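Local coordinates for protein phycocyanobilin lyase subunit beta (PDB 5N3U) that associates with CpcE to form a phycocyanin lyase and is probably required for attaching the chromophore to the phycocyanin alpha subunit CpcA, at residues A32-L37 and T54-L59; L59-V64 and A87-P92. All coordinates share one frame; numbering follows the deposited sequence.

Overall arrangement
Both contacts lie toward the N-terminal end of an all-helical chain consistent with a HEAT-repeat solenoid. Their centres are about 10 Å apart. Contact 1 comes first along the chain, and the segments of the two meet at Leu59, which packs only in contact 1. Contact 1 joins helix 34-40 to the C-terminal part of helix 46-59. Contact 2 joins the turn after helix 46-59 to the end of helix 76-89 and the loop after it. The two also touch directly: Ile34 CD1 packs on Ala63 CB, and Val57 meets Ala88 and Ile89. Apolar packing therefore runs from the first modelled helix through helix 46-59 to helix 76-89, in line with helix stacking in such a solenoid.

Contact 1: A32-L37 and T54-L59; sequences AAIPTL and TALVQL
Leu37 and Leu56 carry most of this contact. The two side chains run antiparallel alongside each other. Leu37 CB sits 3.7 Å from Leu56 CD1 and 3.8 Å from Leu56 CD2, so it touches both methyls of the isobutyl fork. Farther along the Leu37 side chain, CD1 lies 3.9 Å from Leu56 CD2. Leu37 also reaches the residue before Leu56 on the partner helix: its CD2 is 3.9 Å from Ala55 CB, and its CD1 is at a similar distance from the same methyl. Ile34, one turn before Leu37, adds its CG2 branch, which meets Leu56 CD2 at 3.9 Å. In Leu56, CG stands anti to the carbonyl carbon (chi1 -72°), which carries the fork across to helix 34-40 although the CB bond itself does not point there. Leu59, one turn after Ala55, comes within 4.3 Å of Leu37 CD1 through its own CD1. The contact is plain apolar packing, with no hydrogen bond between the segments. It joins helix 34-40 to helix 46-59 in a manner consistent with the helix packing of a HEAT-like solenoid. An alanine in place of Leu56 would remove both methyls, and Leu37 CB and Ile34 CG2 would probably be left facing a gap between the helices. Leu37 N is hydrogen-bonded to Ala33 O within the segment. Farther out, Leu56 touches Phe41 in a loop and Thr85 of helix 76-89, while Ile34 touches Gln66 of helix 64-69.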
loop_
_atom_site.group_PDB
_atom_site.type_symbol
_atom_site.label_atom_id
_atom_site.label_comp_id
_atom_site.label_asym_id
_atom_site.label_seq_id
_atom_site.Cartn_x
_atom_site.Cartn_y
_atom_site.Cartn_z
ATOM N N ALA B 32 0.676 22.110 -23.463
ATOM C CA ALA B 32 1.953 22.128 -22.767
ATOM C C ALA B 32 1.882 21.856 -21.271
ATOM O O ALA B 32 2.853 21.413 -20.727
ATOM C CB ALA B 32 2.715 23.448 -22.990
ATOM N N ALA B 33 0.781 22.200 -20.630
ATOM C CA ALA B 33 0.616 22.017 -19.193
ATOM C C ALA B 33 0.316 20.534 -18.757
ATOM O O ALA B 33 0.227 20.267 -17.562
ATOM C CB ALA B 33 -0.531 22.904 -18.727
ATOM N N ILE B 34 0.061 19.621 -19.712
ATOM C CA ILE B 34 -0.407 18.231 -19.391
ATOM C C ILE B 34 0.490 17.596 -18.325
ATOM O O ILE B 34 -0.006 17.193 -17.277
ATOM C CB ILE B 34 -0.397 17.254 -20.595
ATOM C CG1 ILE B 34 -1.209 17.743 -21.789
ATOM C CG2 ILE B 34 -0.917 15.881 -20.233
ATOM C CD1 ILE B 34 -2.630 17.856 -21.647
ATOM N N PRO B 35 1.795 17.548 -18.567
ATOM C CA PRO B 35 2.614 16.897 -17.519
ATOM C C PRO B 35 2.473 17.509 -16.111
ATOM O O PRO B 35 2.457 16.800 -15.112
ATOM C CB PRO B 35 4.032 17.081 -18.029
ATOM C CG PRO B 35 3.838 17.353 -19.490
ATOM C CD PRO B 35 2.666 18.223 -19.544
ATOM N N THR B 36 2.371 18.828 -16.038
ATOM C CA THR B 36 2.139 19.481 -14.751
ATOM C C THR B 36 0.827 19.086 -14.164
ATOM O O THR B 36 0.742 18.832 -12.968
ATOM C CB THR B 36 2.269 21.040 -14.874
ATOM O OG1 THR B 36 3.581 21.327 -15.347
ATOM C CG2 THR B 36 2.130 21.727 -13.523
ATOM N N LEU B 37 -0.222 19.040 -14.961
ATOM C CA LEU B 37 -1.517 18.667 -14.436
ATOM C C LEU B 37 -1.393 17.257 -13.819
ATOM O O LEU B 37 -1.907 17.024 -12.733
ATOM C CB LEU B 37 -2.631 18.683 -15.478
ATOM C CG LEU B 37 -3.015 20.153 -15.940
ATOM C CD1 LEU B 37 -3.798 20.174 -17.227
ATOM C CD2 LEU B 37 -3.875 20.854 -14.882
ATOM N N THR B 54 -10.228 17.329 -13.892
ATOM C CA THR B 54 -11.230 18.008 -14.743
ATOM C C THR B 54 -10.606 18.697 -15.953
ATOM O O THR B 54 -11.088 18.542 -17.076
ATOM C CB THR B 54 -12.070 18.974 -13.890
ATOM O OG1 THR B 54 -12.703 18.176 -12.904
ATOM C CG2 THR B 54 -13.197 19.645 -14.738
ATOM N N ALA B 55 -9.536 19.434 -15.739
ATOM C CA ALA B 55 -8.781 20.019 -16.775
ATOM C C ALA B 55 -8.296 18.998 -17.803
ATOM O O ALA B 55 -8.357 19.237 -19.032
ATOM C CB ALA B 55 -7.582 20.753 -16.202
ATOM N N LEU B 56 -7.790 17.859 -17.337
ATOM C CA LEU B 56 -7.298 16.884 -18.280
ATOM C C LEU B 56 -8.418 16.329 -19.098
ATOM O O LEU B 56 -8.265 16.133 -20.306
ATOM C CB LEU B 56 -6.493 15.762 -17.573
ATOM C CG LEU B 56 -5.175 16.315 -17.101
ATOM C CD1 LEU B 56 -4.573 15.521 -15.932
ATOM C CD2 LEU B 56 -4.122 16.419 -18.164
ATOM N N VAL B 57 -9.527 16.074 -18.461
ATOM C CA VAL B 57 -10.634 15.478 -19.129
ATOM C C VAL B 57 -11.124 16.432 -20.219
ATOM O O VAL B 57 -11.483 15.994 -21.292
ATOM C CB VAL B 57 -11.753 15.180 -18.159
ATOM C CG1 VAL B 57 -13.025 14.761 -18.843
ATOM C CG2 VAL B 57 -11.399 14.041 -17.232
ATOM N N GLN B 58 -11.101 17.737 -19.946
ATOM C CA GLN B 58 -11.631 18.697 -20.940
ATOM C C GLN B 58 -10.721 18.689 -22.113
ATOM O O GLN B 58 -11.163 18.670 -23.217
ATOM C CB GLN B 58 -11.782 20.106 -20.366
ATOM C CG GLN B 58 -13.085 20.273 -19.562
ATOM C CD GLN B 58 -13.074 21.480 -18.606
ATOM O OE1 GLN B 58 -12.201 22.365 -18.713
ATOM N NE2 GLN B 58 -14.063 21.545 -17.678
ATOM N N LEU B 59 -9.429 18.601 -21.892
ATOM C CA LEU B 59 -8.523 18.433 -23.005
ATOM C C LEU B 59 -8.790 17.180 -23.818
ATOM O O LEU B 59 -8.607 17.196 -24.979
ATOM C CB LEU B 59 -7.089 18.418 -22.513
ATOM C CG LEU B 59 -6.453 19.755 -22.113
ATOM C CD1 LEU B 59 -5.199 19.607 -21.301
ATOM C CD2 LEU B 59 -6.070 20.543 -23.368
#

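Contact 2: L59-V64 and A87-P92; sequences LGEVAV and AAIADP
Gly60 and Ile89 bring the backbones closest, with CA atoms 5.6 Å apart, and Gly60 leaves helix 46-59 with a positive phi of 77°. The side chain of Ile89 fills the approach. Its CG2 lies 3.8 Å from Gly60 C, and its CD1 is as near to Gly60 O. The same CG2 packs on Val64 CG2 at 3.8 Å. Ile89 CG2 is anti to the backbone N, and CG1 lies beside that N (chi1 -65°); this puts CG2 against Gly60 C and Val64 and the CD1 end near Gly60 O. The turn after helix 46-59 meets the end of helix 76-89 and the loop that follows, consistent with the stacking of helices in a HEAT-like solenoid, and Ala90 also has positive phi where helix 76-89 ends. Asp91 covers the other part of the contact. Val64 CG2 rests against Asp91 CB at 3.7 Å. Glu61 bends at chi2 and brings its carboxylate across that of Asp91, with the two planes 41° apart. Glu61 OE2 and Asp91 OD2 are 3.3 Å apart; both are acceptors, and no hydrogen bond forms between them. Two like charges so close would probably disfavour each other. Arg93 NH2 forms a salt bridge with Asp91 OD2, which probably offsets part of this. Within the first turn, Ala63 N bonds to Gly60 O at 3.0 Å and Val64 N bonds to Glu61 O. The backbone of Ala90 is also hydrogen-bonded to His122, outside the two segments.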
loop_
_atom_site.group_PDB
_atom_site.type_symbol
_atom_site.label_atom_id
_atom_site.label_comp_id
_atom_site.label_asym_id
_atom_site.label_seq_id
_atom_site.Cartn_x
_atom_site.Cartn_y
_atom_site.Cartn_z
ATOM N N LEU B 59 -9.429 18.601 -21.892
ATOM C CA LEU B 59 -8.523 18.433 -23.005
ATOM C C LEU B 59 -8.790 17.180 -23.818
ATOM O O LEU B 59 -8.607 17.196 -24.979
ATOM C CB LEU B 59 -7.089 18.418 -22.513
ATOM C CG LEU B 59 -6.453 19.755 -22.113
ATOM C CD1 LEU B 59 -5.199 19.607 -21.301
ATOM C CD2 LEU B 59 -6.070 20.543 -23.368
ATOM N N GLY B 60 -9.149 16.075 -23.179
ATOM C CA GLY B 60 -9.622 14.881 -23.863
ATOM C C GLY B 60 -8.539 14.031 -24.517
ATOM O O GLY B 60 -7.452 13.855 -23.966
ATOM N N GLU B 61 -8.821 13.521 -25.721
ATOM C CA GLU B 61 -7.885 12.597 -26.442
ATOM C C GLU B 61 -6.447 12.992 -26.482
ATOM O O GLU B 61 -5.549 12.150 -26.373
ATOM C CB GLU B 61 -8.292 12.422 -27.917
ATOM C CG GLU B 61 -8.935 11.106 -28.195
ATOM C CD GLU B 61 -10.370 11.028 -27.710
ATOM O OE1 GLU B 61 -11.106 12.017 -27.878
ATOM O OE2 GLU B 61 -10.782 9.956 -27.225
ATOM N N VAL B 62 -6.191 14.275 -26.704
ATOM C CA VAL B 62 -4.822 14.695 -26.862
ATOM C C VAL B 62 -3.917 14.390 -25.593
ATOM O O VAL B 62 -2.689 14.246 -25.702
ATOM C CB VAL B 62 -4.742 16.222 -27.216
ATOM C CG1 VAL B 62 -5.252 17.103 -26.068
ATOM C CG2 VAL B 62 -3.326 16.609 -27.605
ATOM N N ALA B 63 -4.528 14.434 -24.422
ATOM C CA ALA B 63 -3.801 14.105 -23.166
ATOM C C ALA B 63 -3.611 12.600 -22.929
ATOM O O ALA B 63 -2.821 12.239 -22.055
ATOM C CB ALA B 63 -4.502 14.702 -22.024
ATOM N N VAL B 64 -4.348 11.737 -23.638
ATOM C CA VAL B 64 -4.316 10.310 -23.342
ATOM C C VAL B 64 -2.901 9.696 -23.400
ATOM O O VAL B 64 -2.562 9.025 -22.472
ATOM C CB VAL B 64 -5.341 9.534 -24.196
ATOM C CG1 VAL B 64 -5.108 8.040 -24.079
ATOM C CG2 VAL B 64 -6.675 9.906 -23.734
ATOM N N ALA B 87 -10.462 6.958 -17.413
ATOM C CA ALA B 87 -11.772 6.377 -17.500
ATOM C C ALA B 87 -12.778 7.474 -17.968
ATOM O O ALA B 87 -13.585 7.215 -18.812
ATOM C CB ALA B 87 -12.253 5.816 -16.134
ATOM N N ALA B 88 -12.674 8.679 -17.438
ATOM C CA ALA B 88 -13.624 9.770 -17.814
ATOM C C ALA B 88 -13.420 10.247 -19.257
ATOM O O ALA B 88 -14.396 10.580 -19.947
ATOM C CB ALA B 88 -13.389 10.946 -16.882
ATOM N N ILE B 89 -12.178 10.279 -19.729
ATOM C CA ILE B 89 -11.892 10.602 -21.126
ATOM C C ILE B 89 -12.443 9.506 -22.024
ATOM O O ILE B 89 -12.952 9.802 -23.101
ATOM C CB ILE B 89 -10.433 10.816 -21.407
ATOM C CG1 ILE B 89 -9.961 12.034 -20.663
ATOM C CG2 ILE B 89 -10.192 11.045 -22.918
ATOM C CD1 ILE B 89 -8.497 12.274 -20.705
ATOM N N ALA B 90 -12.338 8.243 -21.591
ATOM C CA ALA B 90 -12.947 7.094 -22.242
ATOM C C ALA B 90 -12.366 6.739 -23.638
ATOM O O ALA B 90 -13.036 6.119 -24.444
ATOM C CB ALA B 90 -14.463 7.310 -22.318
ATOM N N ASP B 91 -11.152 7.162 -23.918
ATOM C CA ASP B 91 -10.445 6.787 -25.119
ATOM C C ASP B 91 -10.065 5.314 -24.932
ATOM O O ASP B 91 -9.356 4.942 -24.001
ATOM C CB ASP B 91 -9.246 7.709 -25.270
ATOM C CG ASP B 91 -8.376 7.445 -26.491
ATOM O OD1 ASP B 91 -8.071 6.310 -26.891
ATOM O OD2 ASP B 91 -7.813 8.429 -27.016
ATOM N N PRO B 92 -10.468 4.444 -25.876
ATOM C CA PRO B 92 -10.233 2.996 -25.755
ATOM C C PRO B 92 -8.779 2.587 -25.864
ATOM O O PRO B 92 -8.453 1.436 -25.559
ATOM C CB PRO B 92 -11.100 2.422 -26.927
ATOM C CG PRO B 92 -11.091 3.546 -27.927
ATOM C CD PRO B 92 -11.218 4.756 -27.120
#